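Putative Ribokinase II (Escherichia coli O6, PDB 3IQ0) probably phosphorylates a sugar or a related small molecule with ATP and magnesium, as a ribokinase-like member of the pfkB carbohydrate kinase family. Local coordinates at residues I170-L175 / V201-P206; G287-T292 / G299-M304; N126-C131 / K151-I156; I68-L73 / R81-L86. All coordinates share one frame; numbering follows the deposited sequence.

Interaction 1 (I170-L175 / V201-P206); sequences IRKEML and VLLLSP
L203 packs against K172 and L175 through aliphatic atoms alone, with no ring, amide or guanidinium face between them. The flat groups of 170-175 lie off the contact. The carboxylate of E173 pairs with the guanidinium of R171, OE2 to NH2 at 3.2 Å. OE2 lies far from the plane of the guanidinium, which leaves a purely electrostatic pairing without a directed hydrogen bond.

CD1 of L203 meets only K172 here, with CD of K172 at 3.9 Å. CD2 of L203 lies between K172 CD and L175 CD1, each at 4.0 Å. Both partners cross L203 at about a right angle. The bend of the lysine at chi2 (-59°) brings its CD and CE against L203 CD1. The other methyl of L175, CD2, touches CD2 of L204 at 4.1 Å. L175 thus spans two successive leucines, one methyl on each.

Each backbone curls to present these groups. L175 N bonds to K172 O in a 3-10 segment. S205 N bonds to L202 O in a type I turn.

The two loops follow the neighbouring parallel strands 163-167 and 193-194. The side chain of K172 is about 8 Å from both ATP and a magnesium ion. Helix 178-189 backs the contact, with L184 touching I170 and L204. Helix 210-220 covers V201, L202 and S205 through A213.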
loop_
_atom_site.group_PDB
_atom_site.type_symbol
_atom_site.label_atom_id
_atom_site.label_comp_id
_atom_site.label_asym_id
_atom_site.label_seq_id
_atom_site.Cartn_x
_atom_site.Cartn_y
_atom_site.Cartn_z
ATOM N N ILE B 170 1.310 -12.401 17.790
ATOM C CA ILE B 170 0.749 -12.937 16.550
ATOM C C ILE B 170 -0.737 -12.671 16.363
ATOM O O ILE B 170 -1.445 -12.308 17.300
ATOM C CB ILE B 170 0.934 -14.478 16.477
ATOM C CG1 ILE B 170 2.398 -14.850 16.693
ATOM C CG2 ILE B 170 0.479 -15.002 15.129
ATOM C CD1 ILE B 170 2.694 -15.245 18.099
ATOM N N ARG B 171 -1.192 -12.843 15.126
ATOM C CA ARG B 171 -2.601 -12.708 14.787
ATOM C C ARG B 171 -3.102 -14.131 15.006
ATOM O O ARG B 171 -2.649 -15.061 14.333
ATOM C CB ARG B 171 -2.775 -12.332 13.317
ATOM C CG ARG B 171 -2.189 -10.990 12.931
ATOM C CD ARG B 171 -2.255 -10.799 11.425
ATOM N NE ARG B 171 -3.627 -10.695 10.937
ATOM C CZ ARG B 171 -4.041 -11.179 9.768
ATOM N NH1 ARG B 171 -3.186 -11.803 8.968
ATOM N NH2 ARG B 171 -5.307 -11.044 9.401
ATOM N N LYS B 172 -4.015 -14.298 15.958
ATOM C CA LYS B 172 -4.557 -15.611 16.289
ATOM C C LYS B 172 -4.780 -16.479 15.054
ATOM O O LYS B 172 -4.632 -17.697 15.121
ATOM C CB LYS B 172 -5.873 -15.457 17.061
ATOM C CG LYS B 172 -5.849 -14.380 18.146
ATOM C CD LYS B 172 -4.786 -14.627 19.198
ATOM C CE LYS B 172 -4.685 -13.449 20.169
ATOM N NZ LYS B 172 -5.981 -13.157 20.854
ATOM N N GLU B 173 -5.120 -15.848 13.932
ATOM C CA GLU B 173 -5.370 -16.561 12.677
ATOM C C GLU B 173 -4.239 -17.478 12.237
ATOM O O GLU B 173 -4.483 -18.562 11.709
ATOM C CB GLU B 173 -5.657 -15.574 11.539
ATOM C CG GLU B 173 -7.002 -14.873 11.622
ATOM C CD GLU B 173 -6.898 -13.442 12.115
ATOM O OE1 GLU B 173 -6.388 -13.223 13.232
ATOM O OE2 GLU B 173 -7.334 -12.534 11.373
HETATM N N MSE B 174 -3.003 -17.036 12.435
HETATM C CA MSE B 174 -1.835 -17.817 12.044
HETATM C C MSE B 174 -1.841 -19.205 12.699
HETATM O O MSE B 174 -1.284 -20.161 12.158
HETATM C CB MSE B 174 -0.559 -17.058 12.432
HETATM C CG MSE B 174 0.494 -16.952 11.330
HETATM SE SE MSE B 174 -0.086 -15.939 9.769
HETATM C CE MSE B 174 -0.013 -14.160 10.523
ATOM N N LEU B 175 -2.478 -19.310 13.862
ATOM C CA LEU B 175 -2.537 -20.573 14.591
ATOM C C LEU B 175 -3.325 -21.674 13.879
ATOM O O LEU B 175 -3.247 -22.842 14.262
ATOM C CB LEU B 175 -3.122 -20.347 15.989
ATOM C CG LEU B 175 -2.302 -19.480 16.951
ATOM C CD1 LEU B 175 -3.062 -19.287 18.250
ATOM C CD2 LEU B 175 -0.958 -20.137 17.211
ATOM N N VAL B 201 -0.648 -15.920 26.373
ATOM C CA VAL B 201 0.010 -16.946 27.181
ATOM C C VAL B 201 -0.326 -18.397 26.835
ATOM O O VAL B 201 0.557 -19.255 26.814
ATOM C CB VAL B 201 -0.286 -16.741 28.683
ATOM C CG1 VAL B 201 0.253 -17.910 29.487
ATOM C CG2 VAL B 201 0.348 -15.451 29.162
ATOM N N LEU B 202 -1.596 -18.671 26.565
ATOM C CA LEU B 202 -2.019 -20.030 26.254
ATOM C C LEU B 202 -1.898 -20.408 24.778
ATOM O O LEU B 202 -1.921 -21.588 24.437
ATOM C CB LEU B 202 -3.464 -20.236 26.719
ATOM C CG LEU B 202 -3.766 -19.910 28.186
ATOM C CD1 LEU B 202 -5.267 -19.959 28.416
ATOM C CD2 LEU B 202 -3.050 -20.892 29.103
ATOM N N LEU B 203 -1.749 -19.415 23.909
ATOM C CA LEU B 203 -1.661 -19.670 22.473
ATOM C C LEU B 203 -0.739 -20.816 22.071
ATOM O O LEU B 203 -1.190 -21.794 21.480
ATOM C CB LEU B 203 -1.241 -18.396 21.731
ATOM C CG LEU B 203 -2.101 -17.141 21.945
ATOM C CD1 LEU B 203 -1.639 -16.051 21.001
ATOM C CD2 LEU B 203 -3.571 -17.447 21.712
ATOM N N LEU B 204 0.546 -20.699 22.387
ATOM C CA LEU B 204 1.518 -21.727 22.029
ATOM C C LEU B 204 1.669 -22.799 23.102
ATOM O O LEU B 204 2.647 -23.543 23.108
ATOM C CB LEU B 204 2.882 -21.084 21.769
ATOM C CG LEU B 204 2.930 -20.000 20.689
ATOM C CD1 LEU B 204 4.332 -19.406 20.600
ATOM C CD2 LEU B 204 2.510 -20.595 19.360
ATOM N N SER B 205 0.701 -22.876 24.007
ATOM C CA SER B 205 0.742 -23.848 25.088
ATOM C C SER B 205 -0.329 -24.920 24.925
ATOM O O SER B 205 -1.399 -24.662 24.373
ATOM C CB SER B 205 0.551 -23.140 26.431
ATOM O OG SER B 205 0.577 -24.056 27.513
ATOM N N PRO B 206 -0.048 -26.144 25.403
ATOM C CA PRO B 206 -0.993 -27.261 25.313
ATOM C C PRO B 206 -1.968 -27.212 26.488
ATOM O O PRO B 206 -3.036 -27.821 26.455
ATOM C CB PRO B 206 -0.079 -28.475 25.378
ATOM C CG PRO B 206 0.942 -28.030 26.389
ATOM C CD PRO B 206 1.247 -26.604 25.941
#

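Interaction 2 (G287-T292 / G299-M304). With ATP (adenosine-5'-triphosphate), chain G.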
loop_
_atom_site.group_PDB
_atom_site.type_symbol
_atom_site.label_atom_id
_atom_site.label_comp_id
_atom_site.label_asym_id
_atom_site.label_seq_id
_atom_site.Cartn_x
_atom_site.Cartn_y
_atom_site.Cartn_z
ATOM N N GLY B 287 6.196 0.951 29.220
ATOM C CA GLY B 287 4.950 0.709 28.526
ATOM C C GLY B 287 3.880 1.703 28.942
ATOM O O GLY B 287 3.035 2.085 28.136
ATOM N N ALA B 288 3.914 2.119 30.203
ATOM C CA ALA B 288 2.934 3.070 30.723
ATOM C C ALA B 288 3.117 4.418 30.041
ATOM O O ALA B 288 2.152 5.047 29.610
ATOM C CB ALA B 288 3.100 3.222 32.226
ATOM N N LEU B 289 4.367 4.861 29.956
ATOM C CA LEU B 289 4.684 6.126 29.315
ATOM C C LEU B 289 4.322 6.079 27.839
ATOM O O LEU B 289 3.787 7.042 27.286
ATOM C CB LEU B 289 6.177 6.428 29.464
ATOM C CG LEU B 289 6.586 7.003 30.820
ATOM C CD1 LEU B 289 8.100 7.104 30.913
ATOM C CD2 LEU B 289 5.940 8.385 30.985
ATOM N N ALA B 290 4.624 4.953 27.208
ATOM C CA ALA B 290 4.358 4.753 25.789
ATOM C C ALA B 290 2.927 5.074 25.360
ATOM O O ALA B 290 2.713 5.796 24.386
ATOM C CB ALA B 290 4.695 3.320 25.408
ATOM N N VAL B 291 1.951 4.540 26.084
ATOM C CA VAL B 291 0.551 4.746 25.730
ATOM C C VAL B 291 0.026 6.164 25.930
ATOM O O VAL B 291 -1.102 6.455 25.535
ATOM C CB VAL B 291 -0.381 3.758 26.498
ATOM C CG1 VAL B 291 0.139 2.335 26.338
ATOM C CG2 VAL B 291 -0.487 4.142 27.967
ATOM N N THR B 292 0.829 7.049 26.517
ATOM C CA THR B 292 0.373 8.421 26.748
ATOM C C THR B 292 0.516 9.342 25.538
ATOM O O THR B 292 0.017 10.465 25.557
ATOM C CB THR B 292 1.102 9.087 27.949
ATOM O OG1 THR B 292 2.487 9.286 27.630
ATOM C CG2 THR B 292 0.984 8.222 29.197
ATOM N N GLY B 299 6.131 7.206 21.487
ATOM C CA GLY B 299 6.091 7.167 22.936
ATOM C C GLY B 299 7.287 6.534 23.623
ATOM O O GLY B 299 7.237 6.312 24.830
ATOM N N THR B 300 8.357 6.252 22.884
ATOM C CA THR B 300 9.536 5.643 23.498
ATOM C C THR B 300 10.151 6.620 24.498
ATOM O O THR B 300 9.987 7.836 24.365
ATOM C CB THR B 300 10.590 5.245 22.445
ATOM O OG1 THR B 300 11.074 6.414 21.775
ATOM C CG2 THR B 300 9.980 4.282 21.433
ATOM N N SER B 301 10.850 6.085 25.498
ATOM C CA SER B 301 11.440 6.919 26.536
ATOM C C SER B 301 12.924 6.676 26.790
ATOM O O SER B 301 13.445 5.585 26.534
ATOM C CB SER B 301 10.700 6.702 27.859
ATOM O OG SER B 301 9.312 6.898 27.740
ATOM N N ARG B 302 13.590 7.708 27.308
ATOM C CA ARG B 302 14.999 7.624 27.667
ATOM C C ARG B 302 15.016 7.047 29.074
ATOM O O ARG B 302 14.035 7.168 29.810
ATOM C CB ARG B 302 15.658 9.008 27.666
ATOM C CG ARG B 302 15.806 9.630 26.286
ATOM C CD ARG B 302 16.734 10.836 26.314
ATOM N NE ARG B 302 18.085 10.485 26.747
ATOM C CZ ARG B 302 19.103 11.339 26.797
ATOM N NH1 ARG B 302 18.930 12.604 26.441
ATOM N NH2 ARG B 302 20.296 10.933 27.206
ATOM N N LEU B 303 16.131 6.444 29.457
ATOM C CA LEU B 303 16.234 5.816 30.765
ATOM C C LEU B 303 15.809 6.700 31.936
ATOM O O LEU B 303 14.989 6.289 32.748
ATOM C CB LEU B 303 17.657 5.298 30.975
ATOM C CG LEU B 303 17.851 4.482 32.254
ATOM C CD1 LEU B 303 16.941 3.268 32.221
ATOM C CD2 LEU B 303 19.307 4.058 32.380
HETATM N N MSE B 304 16.338 7.916 32.026
HETATM C CA MSE B 304 15.954 8.773 33.137
HETATM C C MSE B 304 14.535 9.322 33.062
HETATM O O MSE B 304 14.000 9.805 34.063
HETATM C CB MSE B 304 16.970 9.897 33.331
HETATM C CG MSE B 304 18.278 9.393 33.937
HETATM SE SE MSE B 304 18.057 8.167 35.474
HETATM C CE MSE B 304 17.968 9.495 36.873
HETATM P PG ATP G . 1.173 -5.802 21.630
HETATM O O1G ATP G . 1.001 -4.397 21.121
HETATM O O2G ATP G . 0.433 -6.806 20.783
HETATM O O3G ATP G . 2.655 -6.177 21.682
HETATM P PB ATP G . 0.941 -6.478 24.498
HETATM O O1B ATP G . -0.262 -7.151 25.086
HETATM O O2B ATP G . 2.194 -7.243 24.244
HETATM O O3B ATP G . 0.533 -5.781 23.105
HETATM P PA ATP G . 0.224 -4.523 26.457
HETATM O O1A ATP G . -0.745 -3.651 25.690
HETATM O O2A ATP G . -0.272 -5.569 27.382
HETATM O O3A ATP G . 1.252 -5.221 25.403
HETATM O "O5'" ATP G . 1.687 -3.853 27.277
HETATM C "C5'" ATP G . 2.904 -3.305 27.517
HETATM C "C4'" ATP G . 3.053 -3.203 29.014
HETATM O "O4'" ATP G . 2.773 -1.798 29.002
HETATM C "C3'" ATP G . 1.936 -3.687 30.004
HETATM O "O3'" ATP G . 2.145 -4.972 30.564
HETATM C "C2'" ATP G . 1.891 -2.581 30.964
HETATM O "O2'" ATP G . 2.910 -2.734 31.961
HETATM C "C1'" ATP G . 2.054 -1.348 30.129
HETATM N N9 ATP G . 0.706 -0.795 29.697
HETATM C C8 ATP G . -0.021 -1.034 28.536
HETATM N N7 ATP G . -1.179 -0.356 28.516
HETATM C C5 ATP G . -1.238 0.347 29.646
HETATM C C6 ATP G . -2.199 1.295 30.305
HETATM N N6 ATP G . -3.330 1.610 29.673
HETATM N N1 ATP G . -1.877 1.842 31.566
HETATM C C2 ATP G . -0.704 1.540 32.263
HETATM N N3 ATP G . 0.226 0.661 31.704
HETATM C C4 ATP G . 0.006 0.054 30.445
#
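L289 and S301 meet side chain to side chain, the CB of each directed at the opposite segment. CD1 of L289 lies 3.4 Å from OG of S301, and CB of L289 is 3.6 Å from the same oxygen. The serine hydroxyl therefore rests along the near side of the leucine. Its chi1 of -54° turns OG beside the backbone N. No hydrogen bond crosses between the segments.

The backbones also come close at A290 and G299. CA of A290 makes a CA-H...O contact with O of G299 at 3.4 Å, with 149° at the hydrogen. G299 has no side chain and packs by its backbone alone.

L289 O takes two bonds from T292. One comes from OG1, at 2.6 Å and in the carbonyl plane. The other comes from the backbone N.

V291 is turned the other way, onto ATP. Its two methyls lie over one face of the adenine. CG1 of V291 is 3.7 Å from N7 of ATP, and CG2 of V291 is 4.1 Å from C6 of ATP. G287 brings its CA to 3.4 Å from O4' of ATP, and A288 lies near N3. This part of the chain thus lines the nucleotide pocket on one side and packs against G299 and S301 on another. Hydrogen bonds to ATP come from N284, E252, K228 and G233.

The contact lies on helix 276-290. F309 of helix 303-312 covers A288 and L289, while I306 packs on S301. C261 of helix 258-271 touches A290 and T300, and helix 39-49 meets T300 through D45 and Q46.

Interaction 3 (N126-C131 / K151-I156); sequences NILKDC and KKAVTI
L128 reaches across to A153 and I156 and carries the whole contact. The close part is its far end. CD1 of L128 sits 3.9 Å from CB of A153 and 4.0 Å from CA of A153. The small alanine lets the methyl approach the helix backbone. Nearer the root, CB of L128 meets CG2 of I156 at 4.1 Å. The isoleucine presents this methyl because CG2 is anti to its backbone N, with CG1 turned beside that N (chi1 -67°). F7 and V123 also pack on L128, and F134 packs on A153, so the leucine is buried.

The solvent side is different. K129, D130 and T155 are exposed and add nothing across the contact. T155 turns back on its own helix. Its OG1 bonds to K151 O at 3.0 Å, while its backbone N reaches the same oxygen from the opposite face.

A type I turn from L128 to C131 leads straight into strand 131-137, with C131 N bonded to L128 O. Helix 144-159 follows that strand and leads to its parallel neighbour 163-167. The contact thus packs the entry of a beta-alpha-beta unit on its own helix, within the alpha/beta ribokinase fold.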
loop_
_atom_site.group_PDB
_atom_site.type_symbol
_atom_site.label_atom_id
_atom_site.label_comp_id
_atom_site.label_asym_id
_atom_site.label_seq_id
_atom_site.Cartn_x
_atom_site.Cartn_y
_atom_site.Cartn_z
ATOM N N ASN B 126 27.710 -11.655 8.905
ATOM C CA ASN B 126 28.812 -10.723 9.051
ATOM C C ASN B 126 28.196 -9.558 9.818
ATOM O O ASN B 126 28.889 -8.760 10.449
ATOM C CB ASN B 126 29.290 -10.246 7.675
ATOM C CG ASN B 126 30.156 -8.995 7.756
ATOM O OD1 ASN B 126 31.289 -9.034 8.247
ATOM N ND2 ASN B 126 29.625 -7.876 7.269
ATOM N N ILE B 127 26.870 -9.483 9.747
ATOM C CA ILE B 127 26.096 -8.446 10.412
ATOM C C ILE B 127 25.737 -8.859 11.840
ATOM O O ILE B 127 25.575 -8.013 12.716
ATOM C CB ILE B 127 24.781 -8.154 9.630
ATOM C CG1 ILE B 127 25.105 -7.485 8.297
ATOM C CG2 ILE B 127 23.850 -7.281 10.459
ATOM C CD1 ILE B 127 23.891 -7.196 7.441
ATOM N N LEU B 128 25.619 -10.163 12.067
ATOM C CA LEU B 128 25.260 -10.675 13.385
ATOM C C LEU B 128 26.429 -11.247 14.177
ATOM O O LEU B 128 26.223 -11.926 15.182
ATOM C CB LEU B 128 24.180 -11.749 13.245
ATOM C CG LEU B 128 22.796 -11.286 12.782
ATOM C CD1 LEU B 128 21.960 -12.491 12.366
ATOM C CD2 LEU B 128 22.114 -10.515 13.911
ATOM N N LYS B 129 27.652 -10.970 13.734
ATOM C CA LYS B 129 28.837 -11.486 14.413
ATOM C C LYS B 129 28.921 -11.138 15.896
ATOM O O LYS B 129 29.259 -11.989 16.716
ATOM C CB LYS B 129 30.109 -11.008 13.706
ATOM C CG LYS B 129 30.273 -11.593 12.313
ATOM C CD LYS B 129 31.694 -11.452 11.796
ATOM C CE LYS B 129 31.853 -12.167 10.458
ATOM N NZ LYS B 129 33.268 -12.178 9.996
ATOM N N ASP B 130 28.614 -9.895 16.247
ATOM C CA ASP B 130 28.683 -9.489 17.644
ATOM C C ASP B 130 27.313 -9.442 18.305
ATOM O O ASP B 130 27.131 -8.780 19.325
ATOM C CB ASP B 130 29.370 -8.126 17.769
ATOM C CG ASP B 130 30.779 -8.124 17.186
ATOM O OD1 ASP B 130 31.560 -9.048 17.498
ATOM O OD2 ASP B 130 31.109 -7.191 16.423
ATOM N N CYS B 131 26.344 -10.145 17.729
ATOM C CA CYS B 131 25.013 -10.163 18.316
ATOM C C CYS B 131 24.941 -11.226 19.399
ATOM O O CYS B 131 25.082 -12.419 19.126
ATOM C CB CYS B 131 23.946 -10.443 17.264
ATOM S SG CYS B 131 22.299 -10.556 17.987
ATOM N N LYS B 151 14.818 -18.276 11.118
ATOM C CA LYS B 151 15.488 -19.512 11.521
ATOM C C LYS B 151 16.999 -19.417 11.308
ATOM O O LYS B 151 17.778 -19.841 12.159
ATOM C CB LYS B 151 14.924 -20.709 10.747
ATOM C CG LYS B 151 13.524 -21.119 11.182
ATOM C CD LYS B 151 13.057 -22.396 10.493
ATOM C CE LYS B 151 11.715 -22.853 11.051
ATOM N NZ LYS B 151 11.233 -24.136 10.449
ATOM N N LYS B 152 17.406 -18.850 10.174
ATOM C CA LYS B 152 18.821 -18.694 9.851
ATOM C C LYS B 152 19.505 -17.782 10.868
ATOM O O LYS B 152 20.537 -18.134 11.438
ATOM C CB LYS B 152 18.977 -18.102 8.447
ATOM C CG LYS B 152 20.418 -17.830 8.038
ATOM C CD LYS B 152 20.500 -17.158 6.669
ATOM C CE LYS B 152 21.915 -16.660 6.376
ATOM N NZ LYS B 152 22.060 -16.000 5.038
ATOM N N ALA B 153 18.920 -16.609 11.084
ATOM C CA ALA B 153 19.461 -15.640 12.030
ATOM C C ALA B 153 19.589 -16.269 13.414
ATOM O O ALA B 153 20.599 -16.095 14.091
ATOM C CB ALA B 153 18.553 -14.410 12.088
ATOM N N VAL B 154 18.567 -17.010 13.830
ATOM C CA VAL B 154 18.592 -17.657 15.133
ATOM C C VAL B 154 19.719 -18.678 15.259
ATOM O O VAL B 154 20.377 -18.758 16.294
ATOM C CB VAL B 154 17.257 -18.354 15.434
ATOM C CG1 VAL B 154 17.382 -19.188 16.693
ATOM C CG2 VAL B 154 16.172 -17.320 15.621
ATOM N N THR B 155 19.936 -19.463 14.210
ATOM C CA THR B 155 20.994 -20.467 14.224
ATOM C C THR B 155 22.339 -19.772 14.367
ATOM O O THR B 155 23.199 -20.207 15.136
ATOM C CB THR B 155 20.999 -21.292 12.923
ATOM O OG1 THR B 155 19.749 -21.981 12.790
ATOM C CG2 THR B 155 22.134 -22.305 12.937
ATOM N N ILE B 156 22.510 -18.687 13.621
ATOM C CA ILE B 156 23.744 -17.916 13.656
ATOM C C ILE B 156 24.029 -17.378 15.052
ATOM O O ILE B 156 25.137 -17.521 15.561
ATOM C CB ILE B 156 23.674 -16.727 12.679
ATOM C CG1 ILE B 156 23.639 -17.245 11.241
ATOM C CG2 ILE B 156 24.854 -15.792 12.903
ATOM C CD1 ILE B 156 23.647 -16.159 10.197
#

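Interaction 4 (I68-L73 / R81-L86)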
loop_
_atom_site.group_PDB
_atom_site.type_symbol
_atom_site.label_atom_id
_atom_site.label_comp_id
_atom_site.label_asym_id
_atom_site.label_seq_id
_atom_site.Cartn_x
_atom_site.Cartn_y
_atom_site.Cartn_z
ATOM N N ILE B 68 11.908 7.483 5.679
ATOM C CA ILE B 68 11.575 8.041 6.982
ATOM C C ILE B 68 11.913 7.058 8.103
ATOM O O ILE B 68 12.334 7.466 9.184
ATOM C CB ILE B 68 10.090 8.467 7.068
ATOM C CG1 ILE B 68 9.884 9.323 8.317
ATOM C CG2 ILE B 68 9.182 7.242 7.094
ATOM C CD1 ILE B 68 8.505 9.890 8.455
ATOM N N ASN B 69 11.746 5.763 7.848
ATOM C CA ASN B 69 12.078 4.768 8.862
ATOM C C ASN B 69 13.591 4.654 9.027
ATOM O O ASN B 69 14.093 4.627 10.150
ATOM C CB ASN B 69 11.486 3.409 8.504
ATOM C CG ASN B 69 9.994 3.345 8.759
ATOM O OD1 ASN B 69 9.548 3.310 9.909
ATOM N ND2 ASN B 69 9.213 3.343 7.689
ATOM N N ILE B 70 14.320 4.602 7.915
ATOM C CA ILE B 70 15.774 4.503 7.985
ATOM C C ILE B 70 16.385 5.723 8.668
ATOM O O ILE B 70 17.317 5.587 9.458
ATOM C CB ILE B 70 16.413 4.346 6.587
ATOM C CG1 ILE B 70 16.123 2.948 6.040
ATOM C CG2 ILE B 70 17.923 4.561 6.673
ATOM C CD1 ILE B 70 16.613 2.724 4.622
ATOM N N HIS B 71 15.858 6.907 8.365
ATOM C CA HIS B 71 16.355 8.148 8.954
ATOM C C HIS B 71 16.121 8.204 10.461
ATOM O O HIS B 71 17.017 8.565 11.230
ATOM C CB HIS B 71 15.678 9.357 8.297
ATOM C CG HIS B 71 16.052 9.560 6.861
ATOM N ND1 HIS B 71 15.389 10.448 6.043
ATOM C CD2 HIS B 71 17.018 8.993 6.102
ATOM C CE1 HIS B 71 15.931 10.418 4.836
ATOM N NE2 HIS B 71 16.919 9.544 4.846
ATOM N N ARG B 72 14.908 7.857 10.878
ATOM C CA ARG B 72 14.548 7.865 12.293
ATOM C C ARG B 72 15.420 6.892 13.084
ATOM O O ARG B 72 16.004 7.259 14.095
ATOM C CB ARG B 72 13.073 7.490 12.470
ATOM C CG ARG B 72 12.707 7.085 13.895
ATOM C CD ARG B 72 12.854 8.243 14.868
ATOM N NE ARG B 72 11.611 8.992 14.994
ATOM C CZ ARG B 72 10.689 8.765 15.926
ATOM N NH1 ARG B 72 10.868 7.812 16.832
ATOM N NH2 ARG B 72 9.576 9.483 15.941
ATOM N N LEU B 73 15.491 5.648 12.626
ATOM C CA LEU B 73 16.293 4.628 13.300
ATOM C C LEU B 73 17.775 4.991 13.348
ATOM O O LEU B 73 18.426 4.832 14.381
ATOM C CB LEU B 73 16.100 3.277 12.602
ATOM C CG LEU B 73 15.094 2.270 13.191
ATOM C CD1 LEU B 73 14.134 2.934 14.143
ATOM C CD2 LEU B 73 14.364 1.580 12.071
ATOM N N ARG B 81 22.469 -1.097 8.840
ATOM C CA ARG B 81 23.090 -1.748 7.691
ATOM C C ARG B 81 22.303 -2.974 7.241
ATOM O O ARG B 81 22.380 -3.377 6.079
ATOM C CB ARG B 81 24.531 -2.146 8.018
ATOM C CG ARG B 81 25.444 -0.969 8.303
ATOM C CD ARG B 81 26.870 -1.444 8.484
ATOM N NE ARG B 81 26.933 -2.536 9.446
ATOM C CZ ARG B 81 27.473 -2.443 10.655
ATOM N NH1 ARG B 81 28.013 -1.299 11.060
ATOM N NH2 ARG B 81 27.463 -3.495 11.462
ATOM N N GLY B 82 21.550 -3.563 8.167
ATOM C CA GLY B 82 20.757 -4.735 7.843
ATOM C C GLY B 82 19.434 -4.391 7.182
ATOM O O GLY B 82 18.603 -5.267 6.936
ATOM N N ILE B 83 19.228 -3.113 6.899
ATOM C CA ILE B 83 17.996 -2.689 6.256
ATOM C C ILE B 83 18.217 -2.608 4.749
ATOM O O ILE B 83 18.844 -1.672 4.256
ATOM C CB ILE B 83 17.523 -1.312 6.778
ATOM C CG1 ILE B 83 17.168 -1.409 8.270
ATOM C CG2 ILE B 83 16.306 -0.847 5.980
ATOM C CD1 ILE B 83 16.633 -0.111 8.877
ATOM N N SER B 84 17.705 -3.599 4.026
ATOM C CA SER B 84 17.847 -3.646 2.572
ATOM C C SER B 84 16.773 -2.807 1.881
ATOM O O SER B 84 15.654 -2.689 2.373
ATOM C CB SER B 84 17.738 -5.089 2.079
ATOM O OG SER B 84 18.665 -5.923 2.747
ATOM N N VAL B 85 17.123 -2.232 0.736
ATOM C CA VAL B 85 16.183 -1.422 -0.032
ATOM C C VAL B 85 15.798 -2.203 -1.293
ATOM O O VAL B 85 16.657 -2.571 -2.089
ATOM C CB VAL B 85 16.809 -0.061 -0.418
ATOM C CG1 VAL B 85 15.785 0.802 -1.146
ATOM C CG2 VAL B 85 17.297 0.654 0.833
ATOM N N LEU B 86 14.504 -2.467 -1.461
ATOM C CA LEU B 86 14.017 -3.222 -2.606
ATOM C C LEU B 86 13.287 -2.336 -3.610
ATOM O O LEU B 86 12.145 -1.937 -3.383
ATOM C CB LEU B 86 13.085 -4.332 -2.126
ATOM C CG LEU B 86 13.630 -5.239 -1.020
ATOM C CD1 LEU B 86 12.605 -6.306 -0.694
ATOM C CD2 LEU B 86 14.937 -5.877 -1.458
#
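I83 and I70 form the centre of this contact, midway along 81-86. From G82 onward the segment follows strand 54-61, where the backbones of G82, S84 and L86 bond with S58 and V60.

At I83 the strand turns its side chain onto the helix. CG2 of I83 touches both CG1 and CD1 of I70, each at 3.8 Å. The two isoleucines slide past each other in opposite directions. I70 is extended at chi2 (175°), and this sets its last two carbons side by side against the one methyl. The other branch of I83 points to the next turn of the helix, where its CD1 lies 4.3 Å from CD2 of L73. The CA atoms of I70 and I83 are 7.7 Å apart.

S84 directs its side chain away from the helix. V85 only grazes the helix at the edge of the contact, with its CG2 4.4 Å from CD1 of I70.

Helix 68-73 and strand 83-86 run nearly antiparallel, at 161°, with axes 10.8 Å apart. This is the second half of the beta-alpha-beta unit made by strand 54-61, helix 64-75 and strand 83-86. V60 of strand 54-61 packs on both I70 and I83, and I56 also touches I83. The helix faces strands 13-18 and 29-37 through I68 and N69. I68 packs on Q27 and H71 on D26 of the second subunit.

In the fold
The contacts follow the chain without overlap, in the order 4, 3, 1, 2. Interactions 4, 3 and 1 involve elements of the nine-stranded sheet, from its edge strand 83-86, through 131-137, to the loops after 163-167 and 193-194. Interactions 3 and 4 are neighbours, with centres 19 Å apart, and they touch where I127 CD1 meets G82 CA at 4.0 Å. Interactions 1 and 2 lie on opposite sides of the chain's centre, 27 Å apart between centres. They approach the nucleotide from different parts of the fold. Interaction 2 lines the ATP pocket, while the side chain of K172 in interaction 1 comes to about 8 Å from ATP and magnesium. Interaction 4 borders the second subunit.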